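Local coordinates for tRNA threonylcarbamoyladenosine biosynthesis protein TsaB (Pseudomonas aeruginosa, PDB 5BR9) that probably takes part in making the threonylcarbamoyladenosine (t6A) modification at position 37 of tRNA, as a TsaB member of the KAE1/TsaD family, at residues F70-G75 / V98-D103; A105-R110 / L192-E197. All blocks are in the same frame, centred on the assembly; numbering follows the deposited sequence.

Both contacts are buried near the centre of the chain and follow one another along it: strand 98-101, paired in contact 1, runs straight into helix 103-115, which contact 2 uses. Contact 1 (70-75 / 98-103) is mainly backbone pairing, parallel strands extended by a carboxylate and a main-chain carbonyl. Contact 2 (105-110 / 192-197) is mostly side-chain packing of that helix on the loop leading into helix 196-208, with a single hydrogen bond across it. The two touch where Asp103 OD2 lies 3.2 Å from Pro194 CG and where Ile106 packs on Val101 and Gly71. An arginine in each, Arg72 and Arg110, is partly exposed and keeps a polar partner beyond the contact.

Contact 1: F70-G75 / V98-D103; sequences FGRGPG and VLAVSD
Strands 67-71 and 98-101 are the two parallel strands of a right-handed beta-alpha-beta unit whose connection is helix 77-94, and here they meet at their C-terminal ends. Phe70 pairs with Ala100 and Gly71 with Val101. Phe70 N donates to Leu99 O (3.0 Å) and Phe70 O accepts from Val101 N, both bonds running close to the carbonyl axis. Arg72 N then reaches Val101 O at 2.9 Å, tilted from that carbonyl's plane, while Gly71 CA makes a CA-H...O contact with the same oxygen.

Past the paired strands, the chains stay joined by a reciprocal grip. Gly73 N donates to Asp103 OD1 at 2.8 Å, and Asp103 N returns a nearly straight bond (178°) to Gly73 O, arriving from above the carbonyl plane. Asp103 OD1 also lies close to the Gly71 backbone, 3.4 Å from Gly71 C. The peptide before Pro74 is cis, and Pro74 O lies near Asp103 CB.

With chi1 at 67°, CG of Phe70 sits between the backbone N and the carbonyl carbon, which lays the ring back over strand 98-101. Ala100 CA lies over one ring face, 4.3 Å from the centroid, and Val98 CG2 is at the edge; Ile84 and Val87 of helix 77-94 also touch the ring. Arg72, bent at chi2 (90°), carries its guanidinium across Ser102, whose CB sits 3.4 Å from Arg72 NH2 over one face. Glu149 ties the two together, through a salt bridge to Arg72 NH1 and a hydrogen bond to Ser102 OG. Ser102 is also the N-cap of helix 103-115. Both strands run parallel to 12-16 in a five-stranded mixed sheet of order 3-2-1-4-5, with 98-101 outermost within the chain, as in the ASKHA (actin-like ATPase) fold.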
# COMPACT_ATOMS: atom_id res chain seq x y z
N PHE A 70 -4.73 2.60 -12.38
CA PHE A 70 -4.83 3.39 -11.16
C PHE A 70 -4.11 4.74 -11.32
O PHE A 70 -3.18 4.85 -12.10
CB PHE A 70 -4.23 2.63 -9.96
CG PHE A 70 -2.75 2.43 -10.06
CD1 PHE A 70 -1.87 3.25 -9.36
CD2 PHE A 70 -2.22 1.42 -10.85
CE1 PHE A 70 -0.50 3.06 -9.45
CE2 PHE A 70 -0.85 1.23 -10.95
CZ PHE A 70 0.01 2.05 -10.26
N GLY A 71 -4.55 5.74 -10.56
CA GLY A 71 -3.84 7.00 -10.50
C GLY A 71 -2.57 6.86 -9.67
O GLY A 71 -2.63 6.52 -8.49
N ARG A 72 -1.41 7.12 -10.27
CA ARG A 72 -0.14 6.92 -9.58
C ARG A 72 0.34 8.20 -8.90
O ARG A 72 1.51 8.32 -8.55
CB ARG A 72 0.92 6.40 -10.56
CG ARG A 72 1.05 7.21 -11.85
CD ARG A 72 2.05 8.35 -11.74
NE ARG A 72 2.47 8.83 -13.06
CZ ARG A 72 2.74 10.10 -13.34
NH1 ARG A 72 2.62 11.03 -12.40
NH2 ARG A 72 3.13 10.45 -14.57
N GLY A 73 -0.57 9.14 -8.70
CA GLY A 73 -0.20 10.43 -8.17
C GLY A 73 0.09 11.38 -9.32
O GLY A 73 -0.08 11.02 -10.49
N PRO A 74 0.54 12.60 -9.01
CA PRO A 74 0.80 13.04 -7.64
C PRO A 74 -0.47 13.34 -6.84
O PRO A 74 -1.55 13.47 -7.43
CB PRO A 74 1.63 14.31 -7.85
CG PRO A 74 1.14 14.84 -9.17
CD PRO A 74 0.84 13.65 -10.00
N GLY A 75 -0.33 13.46 -5.53
CA GLY A 75 -1.46 13.64 -4.63
C GLY A 75 -1.06 13.29 -3.21
O GLY A 75 0.07 13.55 -2.82
N VAL A 98 -0.93 -4.05 -15.04
CA VAL A 98 -1.42 -2.82 -14.43
C VAL A 98 -1.01 -1.64 -15.29
O VAL A 98 0.02 -1.67 -15.96
CB VAL A 98 -0.92 -2.59 -12.98
CG1 VAL A 98 -1.14 -3.79 -12.12
CG2 VAL A 98 0.51 -2.13 -12.94
N LEU A 99 -1.82 -0.59 -15.22
CA LEU A 99 -1.63 0.65 -15.97
C LEU A 99 -1.53 1.84 -15.02
O LEU A 99 -2.52 2.27 -14.44
CB LEU A 99 -2.81 0.86 -16.92
CG LEU A 99 -2.95 -0.14 -18.07
CD1 LEU A 99 -4.35 -0.13 -18.66
CD2 LEU A 99 -1.94 0.21 -19.14
N ALA A 100 -0.32 2.37 -14.86
CA ALA A 100 -0.12 3.55 -14.03
C ALA A 100 -0.47 4.80 -14.84
O ALA A 100 0.02 4.99 -15.95
CB ALA A 100 1.31 3.60 -13.53
N VAL A 101 -1.33 5.65 -14.31
CA VAL A 101 -1.78 6.83 -15.02
C VAL A 101 -1.66 8.06 -14.12
O VAL A 101 -2.03 8.04 -12.94
CB VAL A 101 -3.24 6.67 -15.51
CG1 VAL A 101 -3.72 7.94 -16.17
CG2 VAL A 101 -3.37 5.49 -16.46
N SER A 102 -1.12 9.13 -14.70
CA SER A 102 -0.92 10.35 -13.96
C SER A 102 -2.23 10.99 -13.53
O SER A 102 -3.14 11.14 -14.32
CB SER A 102 -0.12 11.35 -14.81
OG SER A 102 -0.19 12.62 -14.20
N ASP A 103 -2.28 11.44 -12.28
CA ASP A 103 -3.43 12.17 -11.81
C ASP A 103 -3.57 13.57 -12.43
O ASP A 103 -4.68 14.10 -12.48
CB ASP A 103 -3.40 12.26 -10.29
CG ASP A 103 -3.96 10.99 -9.65
OD1 ASP A 103 -3.19 10.15 -9.16
OD2 ASP A 103 -5.20 10.83 -9.64

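Contact 2: A105-R110 / L192-E197; sequences AILAQR and LLPHAE
Leu107 and Ile106 of helix 103-115 press on the loop that leads into helix 196-208, a packing of helix against loop within the ASKHA-type fold of TsaB. This is the tight side. Leu107 CD2 lies against the backbone, 3.3 Å from Leu192 O, and also meets Pro194 CD and Leu192 CD2. One residue earlier, Ile106 CG2 rests over Pro194 CB and reaches His195 O at 3.5 Å. Leu107 and Pro194 bring the two backbones closest, with their CA atoms 5.2 Å apart.

The looser, partly exposed side is held by one long arginine, a polar side chain sandwiched at the margin of the apolar packing. With chi1 of Arg110 at 179° and the rest of the chain extended, the guanidinium reaches past the loop backbone and slides between two side chains. Leu192 CD1 lies over one face, offset toward the rim. His195 CD2 covers the opposite face, over its centre, with the imidazole turned almost perpendicular (87°) so that its edge is presented to the guanidinium. The aliphatic part is used too: Arg110 CD lies 3.8 Å from His195 CB. The other nitrogens are held beyond this contact, NE by a salt bridge to Glu114, a residue of the same helix.

His195 has a second task as the N-cap residue of helix 196-208. Its ND1 accepts from Glu197 N at 3.1 Å, in the plane of the ring; that bond and a stack on Tyr36 would hold the imidazole in its orientation beside Arg110. The sole hydrogen bond between the segments comes from the arginine: NH1 of Arg110 donates to Leu193 O at 2.8 Å, approaching from above the carbonyl plane, 47° out of it.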
# COMPACT_ATOMS: atom_id res chain seq x y z
N ALA A 105 -2.95 14.07 -15.68
CA ALA A 105 -3.66 13.68 -16.90
C ALA A 105 -5.13 13.42 -16.60
O ALA A 105 -6.01 13.86 -17.34
CB ALA A 105 -3.02 12.44 -17.55
N ILE A 106 -5.40 12.73 -15.49
CA ILE A 106 -6.79 12.41 -15.17
C ILE A 106 -7.61 13.69 -15.01
O ILE A 106 -8.74 13.80 -15.51
CB ILE A 106 -6.88 11.51 -13.93
CG1 ILE A 106 -6.17 10.19 -14.19
CG2 ILE A 106 -8.33 11.27 -13.58
CD1 ILE A 106 -5.93 9.39 -12.93
N LEU A 107 -7.05 14.66 -14.28
CA LEU A 107 -7.66 15.98 -14.14
C LEU A 107 -7.93 16.63 -15.49
O LEU A 107 -8.95 17.27 -15.68
CB LEU A 107 -6.74 16.91 -13.37
CG LEU A 107 -6.72 16.90 -11.86
CD1 LEU A 107 -5.73 17.99 -11.42
CD2 LEU A 107 -8.12 17.15 -11.33
N ALA A 108 -6.96 16.53 -16.39
CA ALA A 108 -7.05 17.14 -17.71
C ALA A 108 -8.19 16.48 -18.47
O ALA A 108 -9.03 17.16 -19.05
CB ALA A 108 -5.74 17.00 -18.45
N GLN A 109 -8.23 15.15 -18.44
CA GLN A 109 -9.26 14.40 -19.14
C GLN A 109 -10.62 14.76 -18.55
O GLN A 109 -11.61 14.91 -19.29
CB GLN A 109 -9.03 12.89 -19.05
CG GLN A 109 -9.88 12.10 -20.04
CD GLN A 109 -9.37 12.27 -21.46
OE1 GLN A 109 -8.18 12.48 -21.67
NE2 GLN A 109 -10.27 12.20 -22.43
N ARG A 110 -10.68 14.90 -17.22
CA ARG A 110 -11.95 15.29 -16.60
C ARG A 110 -12.40 16.69 -17.01
O ARG A 110 -13.57 16.92 -17.31
CB ARG A 110 -11.86 15.23 -15.08
CG ARG A 110 -13.16 15.66 -14.40
CD ARG A 110 -13.20 15.28 -12.95
NE ARG A 110 -14.52 15.56 -12.38
CZ ARG A 110 -14.83 15.39 -11.10
NH1 ARG A 110 -13.92 14.93 -10.24
NH2 ARG A 110 -16.05 15.67 -10.67
N LEU A 192 -11.39 20.99 -8.52
CA LEU A 192 -11.53 19.76 -9.31
C LEU A 192 -10.53 18.67 -8.91
O LEU A 192 -9.33 18.92 -8.77
CB LEU A 192 -11.37 20.05 -10.80
CG LEU A 192 -11.94 18.95 -11.70
CD1 LEU A 192 -13.49 18.94 -11.66
CD2 LEU A 192 -11.39 19.08 -13.12
N LEU A 193 -11.06 17.46 -8.77
CA LEU A 193 -10.31 16.30 -8.31
C LEU A 193 -10.32 15.20 -9.40
O LEU A 193 -11.12 15.26 -10.32
CB LEU A 193 -10.91 15.77 -7.00
CG LEU A 193 -10.91 16.73 -5.79
CD1 LEU A 193 -11.51 16.06 -4.55
CD2 LEU A 193 -9.47 17.22 -5.49
N PRO A 194 -9.38 14.24 -9.32
CA PRO A 194 -9.37 13.09 -10.23
C PRO A 194 -10.65 12.25 -10.10
O PRO A 194 -11.22 12.20 -9.04
CB PRO A 194 -8.16 12.28 -9.76
CG PRO A 194 -7.27 13.28 -9.15
CD PRO A 194 -8.18 14.26 -8.47
N HIS A 195 -11.06 11.62 -11.19
CA HIS A 195 -12.27 10.81 -11.21
C HIS A 195 -11.96 9.52 -11.99
O HIS A 195 -11.40 9.56 -13.09
CB HIS A 195 -13.40 11.61 -11.85
CG HIS A 195 -14.77 11.05 -11.62
ND1 HIS A 195 -15.14 9.78 -12.00
CD2 HIS A 195 -15.88 11.63 -11.11
CE1 HIS A 195 -16.40 9.58 -11.69
NE2 HIS A 195 -16.88 10.69 -11.16
N ALA A 196 -12.27 8.36 -11.41
CA ALA A 196 -11.96 7.08 -12.04
C ALA A 196 -12.56 6.95 -13.44
O ALA A 196 -12.02 6.24 -14.30
CB ALA A 196 -12.42 5.94 -11.16
N GLU A 197 -13.68 7.62 -13.68
CA GLU A 197 -14.29 7.62 -15.01
C GLU A 197 -13.32 8.13 -16.08
O GLU A 197 -13.24 7.60 -17.19
CB GLU A 197 -15.57 8.45 -15.02
CG GLU A 197 -16.17 8.58 -16.41
CD GLU A 197 -17.48 9.34 -16.44
OE1 GLU A 197 -17.94 9.80 -15.37
OE2 GLU A 197 -18.06 9.48 -17.54